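PDB 6TO1: minor fimbrium subunit Mfa5 from Porphyromonas gingivalis ATCC 33277, which serves as an accessory subunit of the minor (Mfa1) fimbriae, pili that mediate biofilm formation and adhesion to host cells and other oral bacteria. Local coordinates for residues A110-L115 and T468-A473; D415-G420 and K450-T455. All coordinates share one frame; numbering follows the deposited sequence.

Contact 1 of 2, residues A110-L115 and T468-A473; sequences AWDVTL and TYRIYA
Val-113 lies against one face of the Tyr-469 ring: its CB stands 4.1 Å from the ring centroid and 21° off the normal, a CH-pi contact displaced toward the rim. Tyr-469 reaches this position because its CG sits between backbone N and carbonyl carbon (chi1 57°), laying the ring alongside the valine. Val-113 CG2 meets Ile-471 CD1 at 3.8 Å, Leu-115 CD1 makes an apolar contact with Tyr-469 CE2, and Trp-111 packs its CB on Ile-471 CG1. All five side chains are buried, which marks this face as the tight one.

The other face is largely polar, and partly exposed at Asp-112, Thr-468 and Arg-470, though Ala-110 packs on Tyr-472 at one end. Arg-470 grips Asp-112 side-on: NE reaches OD1 at 2.9 Å, in the guanidinium plane, and NH2 reaches OD2 at 3.0 Å from the syn side. The carboxylate and guanidinium planes are 38° apart. Arg-470 NH1 has a second acidic partner, Asp-104. Thr-114 OG1 and Thr-468 OG1 share a 2.6 Å hydrogen bond.

Paired backbone bonds join Trp-111 with Ile-471 and Val-113 with Tyr-469, the alternating register of an antiparallel beta-sheet with one apolar and one largely polar face.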
# COMPACT_ATOMS: atom_id res chain seq x y z
N ALA A 110 16.50 31.76 -2.09
CA ALA A 110 15.23 31.13 -1.77
C ALA A 110 15.17 29.75 -2.40
O ALA A 110 15.61 29.56 -3.54
CB ALA A 110 14.05 31.97 -2.24
N TRP A 111 14.60 28.81 -1.66
CA TRP A 111 14.46 27.44 -2.14
C TRP A 111 13.09 26.93 -1.73
O TRP A 111 12.60 27.25 -0.64
CB TRP A 111 15.54 26.51 -1.56
CG TRP A 111 16.95 26.88 -1.93
CD1 TRP A 111 17.71 26.34 -2.92
CD2 TRP A 111 17.77 27.87 -1.28
NE1 TRP A 111 18.95 26.94 -2.94
CE2 TRP A 111 19.00 27.88 -1.94
CE3 TRP A 111 17.58 28.74 -0.20
CZ2 TRP A 111 20.04 28.74 -1.57
CZ3 TRP A 111 18.60 29.58 0.16
CH2 TRP A 111 19.81 29.57 -0.52
N ASP A 112 12.49 26.12 -2.59
CA ASP A 112 11.25 25.44 -2.25
C ASP A 112 11.60 24.01 -1.83
O ASP A 112 12.15 23.24 -2.62
CB ASP A 112 10.28 25.45 -3.43
CG ASP A 112 9.62 26.80 -3.63
OD1 ASP A 112 9.24 27.45 -2.65
OD2 ASP A 112 9.50 27.19 -4.81
N VAL A 113 11.29 23.67 -0.59
CA VAL A 113 11.67 22.39 -0.01
C VAL A 113 10.43 21.49 -0.02
O VAL A 113 9.39 21.86 0.52
CB VAL A 113 12.21 22.56 1.41
CG1 VAL A 113 12.47 21.21 2.06
CG2 VAL A 113 13.49 23.42 1.39
N THR A 114 10.56 20.32 -0.60
CA THR A 114 9.45 19.37 -0.65
C THR A 114 9.87 18.13 0.13
O THR A 114 10.99 17.66 -0.05
CB THR A 114 9.10 18.97 -2.08
OG1 THR A 114 8.49 20.07 -2.76
CG2 THR A 114 8.10 17.78 -2.06
N LEU A 115 8.99 17.64 1.00
CA LEU A 115 9.09 16.33 1.63
C LEU A 115 7.99 15.46 1.05
O LEU A 115 6.83 15.90 0.98
CB LEU A 115 8.95 16.42 3.15
CG LEU A 115 10.18 16.96 3.87
CD1 LEU A 115 10.14 18.49 3.73
CD2 LEU A 115 10.20 16.51 5.30
N THR A 468 5.25 21.22 0.76
CA THR A 468 6.25 22.09 0.16
C THR A 468 6.15 23.45 0.85
O THR A 468 5.05 23.97 1.04
CB THR A 468 6.03 22.25 -1.34
OG1 THR A 468 6.13 20.98 -1.98
CG2 THR A 468 7.07 23.20 -1.94
N TYR A 469 7.30 23.99 1.22
CA TYR A 469 7.43 25.29 1.87
C TYR A 469 8.67 25.98 1.32
O TYR A 469 9.64 25.33 0.93
CB TYR A 469 7.51 25.17 3.40
CG TYR A 469 8.63 24.30 3.94
CD1 TYR A 469 9.86 24.85 4.27
CD2 TYR A 469 8.46 22.92 4.13
CE1 TYR A 469 10.90 24.06 4.76
CE2 TYR A 469 9.52 22.12 4.63
CZ TYR A 469 10.72 22.70 4.95
OH TYR A 469 11.77 21.95 5.46
N ARG A 470 8.64 27.31 1.32
CA ARG A 470 9.78 28.11 0.88
C ARG A 470 10.63 28.53 2.07
O ARG A 470 10.10 28.91 3.12
CB ARG A 470 9.31 29.36 0.12
CG ARG A 470 10.45 30.15 -0.50
CD ARG A 470 9.97 31.09 -1.62
NE ARG A 470 9.52 30.34 -2.78
CZ ARG A 470 9.20 30.87 -3.95
NH1 ARG A 470 9.29 32.19 -4.13
NH2 ARG A 470 8.81 30.09 -4.94
N ILE A 471 11.94 28.42 1.90
CA ILE A 471 12.90 28.90 2.89
C ILE A 471 13.71 30.04 2.28
O ILE A 471 14.00 30.07 1.08
CB ILE A 471 13.87 27.83 3.43
CG1 ILE A 471 14.69 27.21 2.32
CG2 ILE A 471 13.12 26.77 4.23
CD1 ILE A 471 15.73 26.20 2.81
N TYR A 472 14.13 30.95 3.15
CA TYR A 472 15.07 31.99 2.78
C TYR A 472 16.34 31.84 3.62
O TYR A 472 16.27 31.49 4.80
CB TYR A 472 14.51 33.39 3.06
CG TYR A 472 13.35 33.81 2.22
CD1 TYR A 472 13.44 33.84 0.84
CD2 TYR A 472 12.16 34.21 2.81
CE1 TYR A 472 12.36 34.25 0.07
CE2 TYR A 472 11.07 34.61 2.04
CZ TYR A 472 11.19 34.63 0.67
OH TYR A 472 10.13 35.02 -0.12
N ALA A 473 17.47 32.18 3.03
CA ALA A 473 18.70 32.34 3.81
C ALA A 473 18.66 33.64 4.62
O ALA A 473 18.26 34.69 4.10
CB ALA A 473 19.92 32.33 2.91

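Contact 2 of 2, residues D415-G420 and K450-T455; sequences DFVAPG and KKLTWT
Lys-451 lays its aliphatic chain over one face of the Phe-416 ring, both side chains running in the same direction. Its CG lies 3.8 Å from the ring centroid, 22° off the normal, a CH-pi contact. With CG anti to the backbone N and the chain extended beyond it, CD and CE continue over the same face toward the CZ rim, CD approaching CZ to 3.5 Å. On the sheet's opposite face Leu-452 points the same way as Asp-415, and its CD1 packs 3.8 Å from Asp-415 OD2, an oxygen hydrogen-bonded to Tyr-469 OH.

These pairs belong to adjacent strands, 408-417 and 451-455, of a six-stranded antiparallel sheet: Asp-415 and Leu-452 exchange two backbone bonds, and Val-417 N bonds Lys-450 O at 3.0 Å. Lys-450 and Lys-451 stand opposite the single Asp-446, which with the positive phi of Lys-450 fits a G1 beta bulge.

Lys-450 runs differently. Its chain bends at chi3 (69°) and carries NZ along the 418-420 loop, where NZ donates to Phe-421 O and to Ala-418 O (3.1 Å), the latter from 50° out of the carbonyl plane. Two waters link NZ to Val-417 O and to Gly-420 N.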
# COMPACT_ATOMS: atom_id res chain seq x y z
N ASP A 415 10.33 17.73 11.11
CA ASP A 415 11.27 18.37 10.20
C ASP A 415 11.79 19.61 10.90
O ASP A 415 11.03 20.56 11.11
CB ASP A 415 10.56 18.70 8.89
CG ASP A 415 11.41 19.50 7.92
OD1 ASP A 415 12.65 19.49 8.01
OD2 ASP A 415 10.81 20.11 7.02
N PHE A 416 13.05 19.56 11.33
CA PHE A 416 13.71 20.65 12.03
C PHE A 416 14.47 21.46 10.98
O PHE A 416 15.43 20.96 10.39
CB PHE A 416 14.65 20.12 13.10
CG PHE A 416 13.96 19.53 14.31
CD1 PHE A 416 13.58 20.32 15.38
CD2 PHE A 416 13.71 18.16 14.38
CE1 PHE A 416 12.96 19.76 16.49
CE2 PHE A 416 13.09 17.61 15.47
CZ PHE A 416 12.73 18.40 16.53
N VAL A 417 14.04 22.69 10.75
CA VAL A 417 14.74 23.55 9.80
C VAL A 417 16.08 23.98 10.37
O VAL A 417 16.21 24.26 11.57
CB VAL A 417 13.85 24.76 9.43
CG1 VAL A 417 14.57 25.65 8.47
CG2 VAL A 417 12.54 24.26 8.84
N ALA A 418 17.09 24.00 9.51
CA ALA A 418 18.46 24.15 9.95
C ALA A 418 18.81 25.61 10.24
O ALA A 418 18.13 26.54 9.77
CB ALA A 418 19.43 23.61 8.90
N PRO A 419 19.85 25.83 11.03
CA PRO A 419 20.29 27.20 11.33
C PRO A 419 20.67 27.94 10.06
O PRO A 419 21.29 27.38 9.15
CB PRO A 419 21.51 27.01 12.24
CG PRO A 419 21.39 25.65 12.79
CD PRO A 419 20.65 24.82 11.75
N GLY A 420 20.33 29.22 10.02
CA GLY A 420 20.61 30.02 8.86
C GLY A 420 19.46 30.15 7.89
O GLY A 420 19.53 30.98 6.98
N LYS A 450 11.86 25.80 15.49
CA LYS A 450 11.81 25.78 14.03
C LYS A 450 11.47 24.38 13.54
O LYS A 450 12.06 23.86 12.60
CB LYS A 450 13.12 26.27 13.43
CG LYS A 450 13.42 27.73 13.77
CD LYS A 450 14.86 28.10 13.41
CE LYS A 450 15.06 28.11 11.90
NZ LYS A 450 16.44 28.47 11.54
N LYS A 451 10.47 23.79 14.18
CA LYS A 451 10.11 22.40 13.95
C LYS A 451 8.76 22.34 13.26
O LYS A 451 7.77 22.86 13.77
CB LYS A 451 10.07 21.62 15.26
CG LYS A 451 9.75 20.13 15.09
CD LYS A 451 9.45 19.50 16.44
CE LYS A 451 9.22 18.00 16.33
NZ LYS A 451 8.85 17.47 17.66
N LEU A 452 8.72 21.71 12.09
CA LEU A 452 7.46 21.42 11.42
C LEU A 452 7.05 20.00 11.82
O LEU A 452 7.89 19.09 11.80
CB LEU A 452 7.59 21.53 9.90
CG LEU A 452 7.80 22.95 9.36
CD1 LEU A 452 8.39 22.86 7.95
CD2 LEU A 452 6.51 23.73 9.37
N THR A 453 5.80 19.83 12.24
CA THR A 453 5.25 18.52 12.52
C THR A 453 4.05 18.32 11.61
O THR A 453 3.05 19.04 11.70
CB THR A 453 4.86 18.36 13.99
OG1 THR A 453 6.02 18.63 14.80
CG2 THR A 453 4.39 16.94 14.28
N TRP A 454 4.17 17.35 10.72
CA TRP A 454 3.18 17.06 9.69
C TRP A 454 2.47 15.77 10.08
O TRP A 454 3.08 14.71 10.14
CB TRP A 454 3.87 16.91 8.34
CG TRP A 454 2.99 16.47 7.21
CD1 TRP A 454 1.63 16.56 7.11
CD2 TRP A 454 3.44 15.89 5.99
NE1 TRP A 454 1.21 16.06 5.90
CE2 TRP A 454 2.31 15.63 5.20
CE3 TRP A 454 4.71 15.54 5.49
CZ2 TRP A 454 2.39 15.05 3.93
CZ3 TRP A 454 4.80 14.98 4.23
CH2 TRP A 454 3.65 14.73 3.47
N THR A 455 1.17 15.88 10.34
CA THR A 455 0.32 14.72 10.62
C THR A 455 -0.30 14.31 9.30
O THR A 455 -1.10 15.05 8.71
CB THR A 455 -0.75 15.09 11.65
OG1 THR A 455 -0.11 15.41 12.89
CG2 THR A 455 -1.70 13.92 11.87
O HOH W 1 17.62 26.20 13.46
O HOH W 2 18.69 30.45 12.06

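How the contacts relate
From the N terminus, strand 110-119 follows strand 90-98, its antiparallel neighbour. The chain between the two segments of contact 1 includes the von Willebrand factor A-type region and its six-stranded mixed sheet, and contact 1 closes this long loop when 468-473 pairs with 110-115, 353 residues away. Contact 2, whose closest ends are 30 residues apart, closes inside it: strand 408-417 meets 451-455 before the chain reaches 463-473, so the two are nested. They belong to different antiparallel sheets, with centres about 11 Å apart. The sheets meet through side chains: besides the polar link from Tyr-469 to Asp-415, Tyr-469 CE2 packs 3.6 Å from Leu-452 CD1.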